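RabGAP/TBC protein (Chlamydomonas reinhardtii, PDB 4P17) is of unknown function but carries a TBC domain, which in RabGAPs speeds GTP hydrolysis by Rab GTPases. Local coordinates at residues I97-G102 with L134-Q139; E146-G149 with A153-T156; L160-V163 with N168-A171; V163-N166 with A171-W174. One frame throughout, in Å; residues are numbered along the deposited sequence.

Interaction 1 of 4, residues I97-G102 with L134-Q139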
loop_
_atom_site.group_PDB
_atom_site.type_symbol
_atom_site.label_atom_id
_atom_site.label_comp_id
_atom_site.label_asym_id
_atom_site.label_seq_id
_atom_site.Cartn_x
_atom_site.Cartn_y
_atom_site.Cartn_z
ATOM N N ILE A 97 5.057 -23.809 -10.435
ATOM C CA ILE A 97 5.846 -23.868 -11.670
ATOM C C ILE A 97 6.632 -22.573 -11.831
ATOM O O ILE A 97 7.802 -22.588 -12.179
ATOM C CB ILE A 97 4.969 -24.094 -12.922
ATOM C CG1 ILE A 97 4.429 -25.527 -12.939
ATOM C CG2 ILE A 97 5.777 -23.877 -14.204
ATOM C CD1 ILE A 97 3.287 -25.748 -13.897
ATOM N N MET A 98 5.975 -21.442 -11.579
ATOM C CA MET A 98 6.658 -20.151 -11.584
ATOM C C MET A 98 7.762 -19.995 -10.494
ATOM O O MET A 98 8.807 -19.403 -10.742
ATOM C CB MET A 98 5.599 -19.048 -11.442
ATOM C CG MET A 98 4.615 -18.980 -12.603
ATOM S SD MET A 98 5.428 -18.629 -14.178
ATOM C CE MET A 98 5.282 -20.228 -14.965
ATOM N N VAL A 99 7.538 -20.543 -9.315
ATOM C CA VAL A 99 8.560 -20.527 -8.264
ATOM C C VAL A 99 9.789 -21.280 -8.738
ATOM O O VAL A 99 10.880 -20.757 -8.699
ATOM C CB VAL A 99 8.031 -21.135 -6.941
ATOM C CG1 VAL A 99 9.147 -21.248 -5.885
ATOM C CG2 VAL A 99 6.930 -20.275 -6.403
ATOM N N LYS A 100 9.584 -22.488 -9.248
ATOM C CA LYS A 100 10.681 -23.284 -9.757
ATOM C C LYS A 100 11.391 -22.577 -10.889
ATOM O O LYS A 100 12.618 -22.575 -10.974
ATOM C CB LYS A 100 10.173 -24.643 -10.223
ATOM C CG LYS A 100 11.301 -25.545 -10.692
ATOM C CD LYS A 100 12.168 -25.943 -9.521
ATOM C CE LYS A 100 13.414 -26.666 -10.014
ATOM N NZ LYS A 100 14.403 -26.931 -8.932
ATOM N N ALA A 101 10.619 -21.967 -11.777
ATOM C CA ALA A 101 11.199 -21.257 -12.902
ATOM C C ALA A 101 11.956 -20.031 -12.428
ATOM O O ALA A 101 12.974 -19.633 -13.003
ATOM C CB ALA A 101 10.120 -20.865 -13.877
ATOM N N GLY A 102 11.437 -19.400 -11.384
ATOM C CA GLY A 102 12.064 -18.191 -10.893
ATOM C C GLY A 102 13.416 -18.442 -10.266
ATOM O O GLY A 102 14.168 -17.506 -10.027
ATOM N N LEU A 134 9.642 -14.225 0.620
ATOM C CA LEU A 134 9.531 -13.000 -0.140
ATOM C C LEU A 134 10.269 -13.156 -1.463
ATOM O O LEU A 134 9.815 -12.723 -2.524
ATOM C CB LEU A 134 10.074 -11.858 0.702
ATOM C CG LEU A 134 10.023 -10.451 0.119
ATOM C CD1 LEU A 134 9.511 -9.472 1.152
ATOM C CD2 LEU A 134 11.388 -10.090 -0.310
ATOM N N CYS A 135 11.403 -13.823 -1.410
ATOM C CA CYS A 135 12.190 -14.031 -2.619
ATOM C C CYS A 135 11.444 -14.955 -3.581
ATOM O O CYS A 135 11.420 -14.709 -4.786
ATOM C CB CYS A 135 13.568 -14.599 -2.280
ATOM S SG CYS A 135 14.703 -13.375 -1.586
ATOM N N ARG A 136 10.827 -16.004 -3.053
ATOM C CA ARG A 136 10.075 -16.930 -3.895
ATOM C C ARG A 136 8.976 -16.209 -4.665
ATOM O O ARG A 136 8.860 -16.340 -5.872
ATOM C CB ARG A 136 9.479 -18.056 -3.053
ATOM C CG ARG A 136 10.462 -19.180 -2.793
ATOM C CD ARG A 136 9.769 -20.438 -2.241
ATOM N NE ARG A 136 9.081 -20.175 -0.990
ATOM C CZ ARG A 136 9.640 -20.288 0.210
ATOM N NH1 ARG A 136 10.908 -20.655 0.342
ATOM N NH2 ARG A 136 8.931 -20.026 1.291
ATOM N N VAL A 137 8.216 -15.368 -3.976
ATOM C CA VAL A 137 7.122 -14.671 -4.653
ATOM C C VAL A 137 7.649 -13.767 -5.754
ATOM O O VAL A 137 7.101 -13.725 -6.870
ATOM C CB VAL A 137 6.315 -13.853 -3.654
ATOM C CG1 VAL A 137 5.286 -12.948 -4.369
ATOM C CG2 VAL A 137 5.638 -14.786 -2.691
ATOM N N LEU A 138 8.722 -13.040 -5.452
ATOM C CA LEU A 138 9.207 -12.046 -6.389
ATOM C C LEU A 138 9.884 -12.727 -7.545
ATOM O O LEU A 138 9.687 -12.343 -8.681
ATOM C CB LEU A 138 10.159 -11.073 -5.737
ATOM C CG LEU A 138 9.494 -10.077 -4.778
ATOM C CD1 LEU A 138 10.495 -9.490 -3.786
ATOM C CD2 LEU A 138 8.875 -8.956 -5.559
ATOM N N GLN A 139 10.638 -13.780 -7.271
ATOM C CA GLN A 139 11.315 -14.467 -8.363
ATOM C C GLN A 139 10.244 -15.117 -9.287
ATOM O O GLN A 139 10.346 -15.064 -10.516
ATOM C CB GLN A 139 12.315 -15.493 -7.801
ATOM C CG GLN A 139 11.698 -16.840 -7.427
ATOM C CD GLN A 139 12.636 -17.737 -6.630
ATOM O OE1 GLN A 139 13.558 -17.261 -5.947
ATOM N NE2 GLN A 139 12.402 -19.042 -6.710
#

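Interaction 2 of 4, residues E146-G149 with A153-T156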
loop_
_atom_site.group_PDB
_atom_site.type_symbol
_atom_site.label_atom_id
_atom_site.label_comp_id
_atom_site.label_asym_id
_atom_site.label_seq_id
_atom_site.Cartn_x
_atom_site.Cartn_y
_atom_site.Cartn_z
ATOM N N GLU A 146 7.602 -11.298 -17.573
ATOM C CA GLU A 146 8.970 -10.979 -17.920
ATOM C C GLU A 146 9.099 -9.535 -18.374
ATOM O O GLU A 146 10.191 -8.974 -18.335
ATOM C CB GLU A 146 9.468 -11.929 -19.023
ATOM N N ARG A 147 7.994 -8.941 -18.826
ATOM C CA ARG A 147 8.072 -7.595 -19.389
ATOM C C ARG A 147 8.349 -6.629 -18.256
ATOM O O ARG A 147 9.108 -5.673 -18.418
ATOM C CB ARG A 147 6.784 -7.217 -20.149
ATOM N N VAL A 148 7.755 -6.901 -17.097
ATOM C CA VAL A 148 7.925 -6.080 -15.916
ATOM C C VAL A 148 9.170 -6.537 -15.147
ATOM O O VAL A 148 9.990 -5.737 -14.697
ATOM C CB VAL A 148 6.658 -6.160 -15.011
ATOM C CG1 VAL A 148 6.915 -5.574 -13.630
ATOM C CG2 VAL A 148 5.509 -5.448 -15.674
ATOM N N GLY A 149 9.296 -7.849 -15.017
ATOM C CA GLY A 149 10.371 -8.464 -14.269
ATOM C C GLY A 149 10.286 -8.194 -12.780
ATOM O O GLY A 149 9.345 -8.615 -12.089
ATOM N N ALA A 153 10.823 -1.388 -5.760
ATOM C CA ALA A 153 9.528 -1.037 -5.195
ATOM C C ALA A 153 8.727 -2.274 -4.791
ATOM O O ALA A 153 8.048 -2.286 -3.787
ATOM C CB ALA A 153 8.723 -0.195 -6.223
ATOM N N MET A 154 8.807 -3.315 -5.602
ATOM C CA MET A 154 7.990 -4.499 -5.380
ATOM C C MET A 154 8.444 -5.274 -4.137
ATOM O O MET A 154 7.697 -6.058 -3.589
ATOM C CB MET A 154 8.013 -5.387 -6.628
ATOM C CG MET A 154 7.334 -4.763 -7.868
ATOM S SD MET A 154 7.940 -5.473 -9.438
ATOM C CE MET A 154 7.188 -7.104 -9.359
ATOM N N ASN A 155 9.664 -5.043 -3.664
ATOM C CA ASN A 155 10.149 -5.797 -2.507
ATOM C C ASN A 155 9.313 -5.504 -1.275
ATOM O O ASN A 155 8.727 -6.407 -0.686
ATOM C CB ASN A 155 11.631 -5.498 -2.238
ATOM C CG ASN A 155 12.269 -6.525 -1.328
ATOM O OD1 ASN A 155 11.990 -6.573 -0.126
ATOM N ND2 ASN A 155 13.166 -7.306 -1.876
ATOM N N THR A 156 9.167 -4.231 -0.913
ATOM C CA THR A 156 8.443 -3.916 0.310
ATOM C C THR A 156 6.924 -4.112 0.122
ATOM O O THR A 156 6.219 -4.469 1.056
ATOM C CB THR A 156 8.764 -2.466 0.824
ATOM O OG1 THR A 156 8.467 -1.500 -0.182
ATOM C CG2 THR A 156 10.258 -2.353 1.234
#

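Interaction 3 of 4, residues L160-V163 with N168-A171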
loop_
_atom_site.group_PDB
_atom_site.type_symbol
_atom_site.label_atom_id
_atom_site.label_comp_id
_atom_site.label_asym_id
_atom_site.label_seq_id
_atom_site.Cartn_x
_atom_site.Cartn_y
_atom_site.Cartn_z
ATOM N N LEU A 160 4.803 -6.499 2.683
ATOM C CA LEU A 160 3.607 -6.158 3.429
ATOM C C LEU A 160 2.453 -7.021 3.002
ATOM O O LEU A 160 1.609 -7.340 3.815
ATOM C CB LEU A 160 3.265 -4.665 3.287
ATOM C CG LEU A 160 3.208 -3.851 4.579
ATOM C CD1 LEU A 160 4.465 -3.968 5.390
ATOM C CD2 LEU A 160 2.977 -2.377 4.199
ATOM N N MET A 161 2.407 -7.425 1.731
ATOM C CA MET A 161 1.370 -8.347 1.313
ATOM C C MET A 161 1.484 -9.663 2.087
ATOM O O MET A 161 0.482 -10.173 2.598
ATOM C CB MET A 161 1.451 -8.616 -0.182
ATOM C CG MET A 161 0.954 -7.500 -1.051
ATOM S SD MET A 161 1.056 -8.131 -2.743
ATOM C CE MET A 161 0.444 -6.704 -3.663
ATOM N N LEU A 162 2.702 -10.189 2.193
ATOM C CA LEU A 162 2.906 -11.431 2.952
ATOM C C LEU A 162 2.386 -11.311 4.393
ATOM O O LEU A 162 1.673 -12.173 4.880
ATOM C CB LEU A 162 4.378 -11.838 2.931
ATOM C CG LEU A 162 4.897 -12.440 1.618
ATOM C CD1 LEU A 162 6.413 -12.584 1.684
ATOM C CD2 LEU A 162 4.232 -13.779 1.283
ATOM N N VAL A 163 2.712 -10.212 5.057
ATOM C CA VAL A 163 2.308 -10.061 6.443
ATOM C C VAL A 163 0.787 -9.886 6.564
ATOM O O VAL A 163 0.170 -10.454 7.467
ATOM C CB VAL A 163 3.049 -8.880 7.107
ATOM C CG1 VAL A 163 2.530 -8.645 8.472
ATOM C CG2 VAL A 163 4.558 -9.160 7.188
ATOM N N ASN A 168 0.771 -16.107 3.357
ATOM C CA ASN A 168 0.313 -16.910 2.215
ATOM C C ASN A 168 0.962 -16.448 0.921
ATOM O O ASN A 168 0.539 -15.446 0.336
ATOM C CB ASN A 168 -1.202 -16.828 2.092
ATOM C CG ASN A 168 -1.756 -17.837 1.120
ATOM O OD1 ASN A 168 -1.172 -18.081 0.061
ATOM N ND2 ASN A 168 -2.887 -18.442 1.476
ATOM N N GLU A 169 1.988 -17.174 0.478
ATOM C CA GLU A 169 2.816 -16.734 -0.639
ATOM C C GLU A 169 2.070 -16.752 -1.963
ATOM O O GLU A 169 2.255 -15.863 -2.785
ATOM C CB GLU A 169 4.060 -17.608 -0.764
ATOM C CG GLU A 169 4.808 -17.783 0.524
ATOM C CD GLU A 169 5.859 -18.844 0.414
ATOM O OE1 GLU A 169 6.255 -19.168 -0.735
ATOM O OE2 GLU A 169 6.282 -19.343 1.475
ATOM N N GLU A 170 1.267 -17.789 -2.202
ATOM C CA GLU A 170 0.559 -17.848 -3.464
ATOM C C GLU A 170 -0.474 -16.724 -3.523
ATOM O O GLU A 170 -0.682 -16.111 -4.577
ATOM C CB GLU A 170 -0.118 -19.210 -3.679
ATOM C CG GLU A 170 -0.985 -19.207 -4.913
ATOM C CD GLU A 170 -1.367 -20.585 -5.414
ATOM O OE1 GLU A 170 -1.097 -21.577 -4.720
ATOM O OE2 GLU A 170 -1.968 -20.669 -6.500
ATOM N N ALA A 171 -1.104 -16.422 -2.395
ATOM C CA ALA A 171 -2.041 -15.294 -2.364
ATOM C C ALA A 171 -1.322 -13.986 -2.723
ATOM O O ALA A 171 -1.807 -13.157 -3.483
ATOM C CB ALA A 171 -2.682 -15.182 -1.001
#

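Interaction 4 of 4, residues V163-N166 with A171-W174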
loop_
_atom_site.group_PDB
_atom_site.type_symbol
_atom_site.label_atom_id
_atom_site.label_comp_id
_atom_site.label_asym_id
_atom_site.label_seq_id
_atom_site.Cartn_x
_atom_site.Cartn_y
_atom_site.Cartn_z
ATOM N N VAL A 163 2.712 -10.212 5.057
ATOM C CA VAL A 163 2.308 -10.061 6.443
ATOM C C VAL A 163 0.787 -9.886 6.564
ATOM O O VAL A 163 0.170 -10.454 7.467
ATOM C CB VAL A 163 3.049 -8.880 7.107
ATOM C CG1 VAL A 163 2.530 -8.645 8.472
ATOM C CG2 VAL A 163 4.558 -9.160 7.188
ATOM N N ALA A 164 0.185 -9.104 5.670
ATOM C CA ALA A 164 -1.265 -8.859 5.709
ATOM C C ALA A 164 -2.063 -10.091 5.339
ATOM O O ALA A 164 -3.231 -10.195 5.715
ATOM C CB ALA A 164 -1.641 -7.715 4.766
ATOM N N LEU A 165 -1.449 -10.968 4.545
ATOM C CA LEU A 165 -2.094 -12.176 4.022
ATOM C C LEU A 165 -1.706 -13.438 4.815
ATOM O O LEU A 165 -1.781 -14.536 4.293
ATOM C CB LEU A 165 -1.732 -12.369 2.545
ATOM C CG LEU A 165 -2.218 -11.268 1.585
ATOM C CD1 LEU A 165 -1.645 -11.497 0.212
ATOM C CD2 LEU A 165 -3.740 -11.239 1.534
ATOM N N ASN A 166 -1.256 -13.253 6.050
ATOM C CA ASN A 166 -0.905 -14.362 6.952
ATOM C C ASN A 166 0.125 -15.338 6.364
ATOM O O ASN A 166 0.068 -16.578 6.549
ATOM C CB ASN A 166 -2.179 -15.096 7.350
ATOM C CG ASN A 166 -3.300 -14.137 7.705
ATOM O OD1 ASN A 166 -3.066 -13.077 8.296
ATOM N ND2 ASN A 166 -4.517 -14.499 7.345
ATOM N N ALA A 171 -1.104 -16.422 -2.395
ATOM C CA ALA A 171 -2.041 -15.294 -2.364
ATOM C C ALA A 171 -1.322 -13.986 -2.723
ATOM O O ALA A 171 -1.807 -13.157 -3.483
ATOM C CB ALA A 171 -2.682 -15.182 -1.001
ATOM N N ALA A 172 -0.179 -13.806 -2.127
ATOM C CA ALA A 172 0.611 -12.608 -2.373
ATOM C C ALA A 172 1.014 -12.520 -3.837
ATOM O O ALA A 172 0.934 -11.464 -4.447
ATOM C CB ALA A 172 1.814 -12.603 -1.449
ATOM N N PHE A 173 1.400 -13.652 -4.430
ATOM C CA PHE A 173 1.697 -13.702 -5.846
ATOM C C PHE A 173 0.504 -13.274 -6.732
ATOM O O PHE A 173 0.647 -12.491 -7.651
ATOM C CB PHE A 173 2.147 -15.120 -6.221
ATOM C CG PHE A 173 2.321 -15.320 -7.696
ATOM C CD1 PHE A 173 3.539 -15.036 -8.313
ATOM C CD2 PHE A 173 1.278 -15.837 -8.455
ATOM C CE1 PHE A 173 3.708 -15.240 -9.666
ATOM C CE2 PHE A 173 1.418 -16.017 -9.829
ATOM C CZ PHE A 173 2.630 -15.745 -10.429
ATOM N N TRP A 174 -0.695 -13.757 -6.435
ATOM C CA TRP A 174 -1.823 -13.429 -7.281
ATOM C C TRP A 174 -2.305 -11.975 -7.033
ATOM O O TRP A 174 -2.778 -11.299 -7.961
ATOM C CB TRP A 174 -2.940 -14.458 -7.075
ATOM C CG TRP A 174 -2.570 -15.755 -7.703
ATOM C CD1 TRP A 174 -2.340 -16.947 -7.080
ATOM C CD2 TRP A 174 -2.377 -15.992 -9.104
ATOM N NE1 TRP A 174 -2.032 -17.923 -8.017
ATOM C CE2 TRP A 174 -2.030 -17.354 -9.260
ATOM C CE3 TRP A 174 -2.463 -15.184 -10.237
ATOM C CZ2 TRP A 174 -1.774 -17.919 -10.514
ATOM C CZ3 TRP A 174 -2.175 -15.730 -11.473
ATOM C CH2 TRP A 174 -1.847 -17.094 -11.602
#

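Interaction 1 of 4, residues I97-G102 with L134-Q139
Gln139 reaches across from helix 128-144 and grips the backbone of Val99 and Gly102 near the end of helix 94-102. Its NE2 donates to Val99 O at 3.0 Å, with 150° at the hydrogen. Val99 O lies close to the plane of the amide, while the donor is somewhat tilted from the carbonyl plane of Val99. CG of Gln139 stands between the backbone N and the carbonyl carbon (chi1 83°). The chain is extended beyond it and runs alongside the last residue of 97-102. On the way it packs against the Gly102 carbonyl, with Gln139 CB 3.5 Å from Gly102 O. The two backbones come close here, Gly102 CA to Gln139 CA being 4.6 Å. A CB on Gly102 would clash with Gln139 CG, so the lack of a side chain allows this close approach. Gly102 CA also makes a CH...O contact with Gln139 O. With an alanine here in place of Gln139, Val99 O is likely to lose this donor and a gap to open beside Gly102. Val99 adds the apolar part: its CG1 meets Arg136 CD at 3.8 Å. The guanidinium end of Arg136 leads on to Glu169, with which it forms a salt bridge. The segment axes run nearly at right angles (95°) and approach to 8.3 Å. Helix 94-102 thus lies across one side of helix 128-144, where Val99 and Met98 also touch Ala140. Leu134, Val137 and Leu138 of helix 128-144 pack on helix 153-164.

Interaction 2 of 4, residues E146-G149 with A153-T156
Val148 is the first residue of 146-149 to meet Met154, through its CG1, which lies 4.3 Å from Met154 SD. This is a loose apolar touch. The Val148 side chain points toward helix 153-164. Its backbone N is bonded to Asn145 OD1. Gly149 follows, and it contributes its carbonyl: Gly149 O is 3.8 Å from Met154 CE. Its positive phi (67°) turns the chain out of the helical conformation of the three residues before it. Met154 answers both residues with the end of its side chain. The chain bends at chi3 (72°), turning CE aside to the Gly149 carbonyl while SD faces the valine. Leu138 and Tyr141 of helix 128-144 and Leu176 of helix 169-183 also touch the methionine side chain. Tyr150, the next residue in the loop, bonds through its hydroxyl to Asn155 ND2. The loop that joins helix 128-144 to helix 153-164 folds back on the first turn of the second helix, in a buried contact. The turn leads into what corresponds by sequence to the YxQ motif of TBC RabGAPs, whose glutamine acts in catalysis; this chain appears to have an arginine in its place.

Interaction 3 of 4, residues L160-V163 with N168-A171
Asn168 and Glu169 both touch Leu162, but their flat ends are turned to other partners. The motif as a whole is a helical hairpin, in which helix 153-164 and helix 169-183 are joined by a short connection within the all-helical TBC fold. The amide of Asn168 faces its own helix: its OD1 accepts from Ala171 N at 3.0 Å, with 164° at the hydrogen. The donor stands above the carbonyl plane, 50° out of it. This is an N-cap, the side chain of the residue before helix 169-183 accepting from a backbone N-H of the first turn. The carboxylate of Glu169 forms a salt bridge with Arg136 of helix 128-144. A negative charge in the first turn would also suit the positive end of the helix dipole. What meets between the two arms is mostly carbon, with the Asn168 carbonyl at its border. Leu162 carries it from helix 153-164. Its CG is anti to the carbonyl carbon (chi1 -75°), and this brings the end of the side chain nearer to the second helix than its root. The neighbouring side chains Leu134 and Ala172 also pack on this leucine. Glu169 gives its CG to the contact. The Glu169 side chain also touches Ala133 and Val137 of helix 128-144. Asn168 takes part with its backbone, its carbonyl O lying 4.2 Å from Leu162 CD2. The same methyl, CD2 of Leu162, comes 3.8 Å from Glu169 CA and 4.1 Å from Glu169 CG.

Interaction 4 of 4, residues V163-N166 with A171-W174
Leu165 puts one methyl, CD1, onto the backbone and methyl groups of Ala171 and Ala172. Its apolar contacts are even: Leu165 CD1 is 4.0 Å from Ala171 CB and equally far from Ala172 CB, so it sits over the step from one alanine to the next. Closest of all is the backbone, with Leu165 CD1 3.6 Å from Ala172 N. Small alanine side chains let the leucine come down onto the helix in this way. CG of Leu165 is anti to the carbonyl carbon (chi1 -63°), and the CB bond already points at the second helix. Among polar interactions there is little. Asn166 N makes a weak bond of 3.4 Å to Val163 O, where the chain leaves helix 153-164. Leu165 is the first residue to lose the helical conformation, and Asn166 then takes a left-handed one. The aromatic interaction lies within 171-174: Phe173 CE2 stands 3.6 Å above the indole plane of Trp174, over its centre. Trp174 NE1 bonds to Glu170 OE2, which helps fix the indole. Both rings have further partners. Phe173 meets His144 edge-to-face, and Trp174 lies on Ala83, Lys86 and Lys87 of helix 83-88. Helix 73-80 lies beside the contact: Asn74 touches Leu165, Trp77 touches Ala164, and Met78 touches Ala171 and Trp174.

In the fold
The four contacts follow the chain through one all-helical part of the TBC domain. Interaction 1 comes first, then interaction 2, and interactions 3 and 4 start from the same part of helix 153-164. That helix serves interactions 2, 3 and 4, and helix 169-183 serves 3 and 4. The centres of interactions 3 and 4 are about 2 Å apart, so they form one hairpin contact. The centres of interactions 1 and 3 are about 13 Å apart, and the two are tied by the Arg136-Glu169 salt bridge. Interactions 1 and 2 touch through Leu134 and Leu138 on Met154 and Asn155. Helix 128-144 thus joins the outer helix 94-102 to the hairpin.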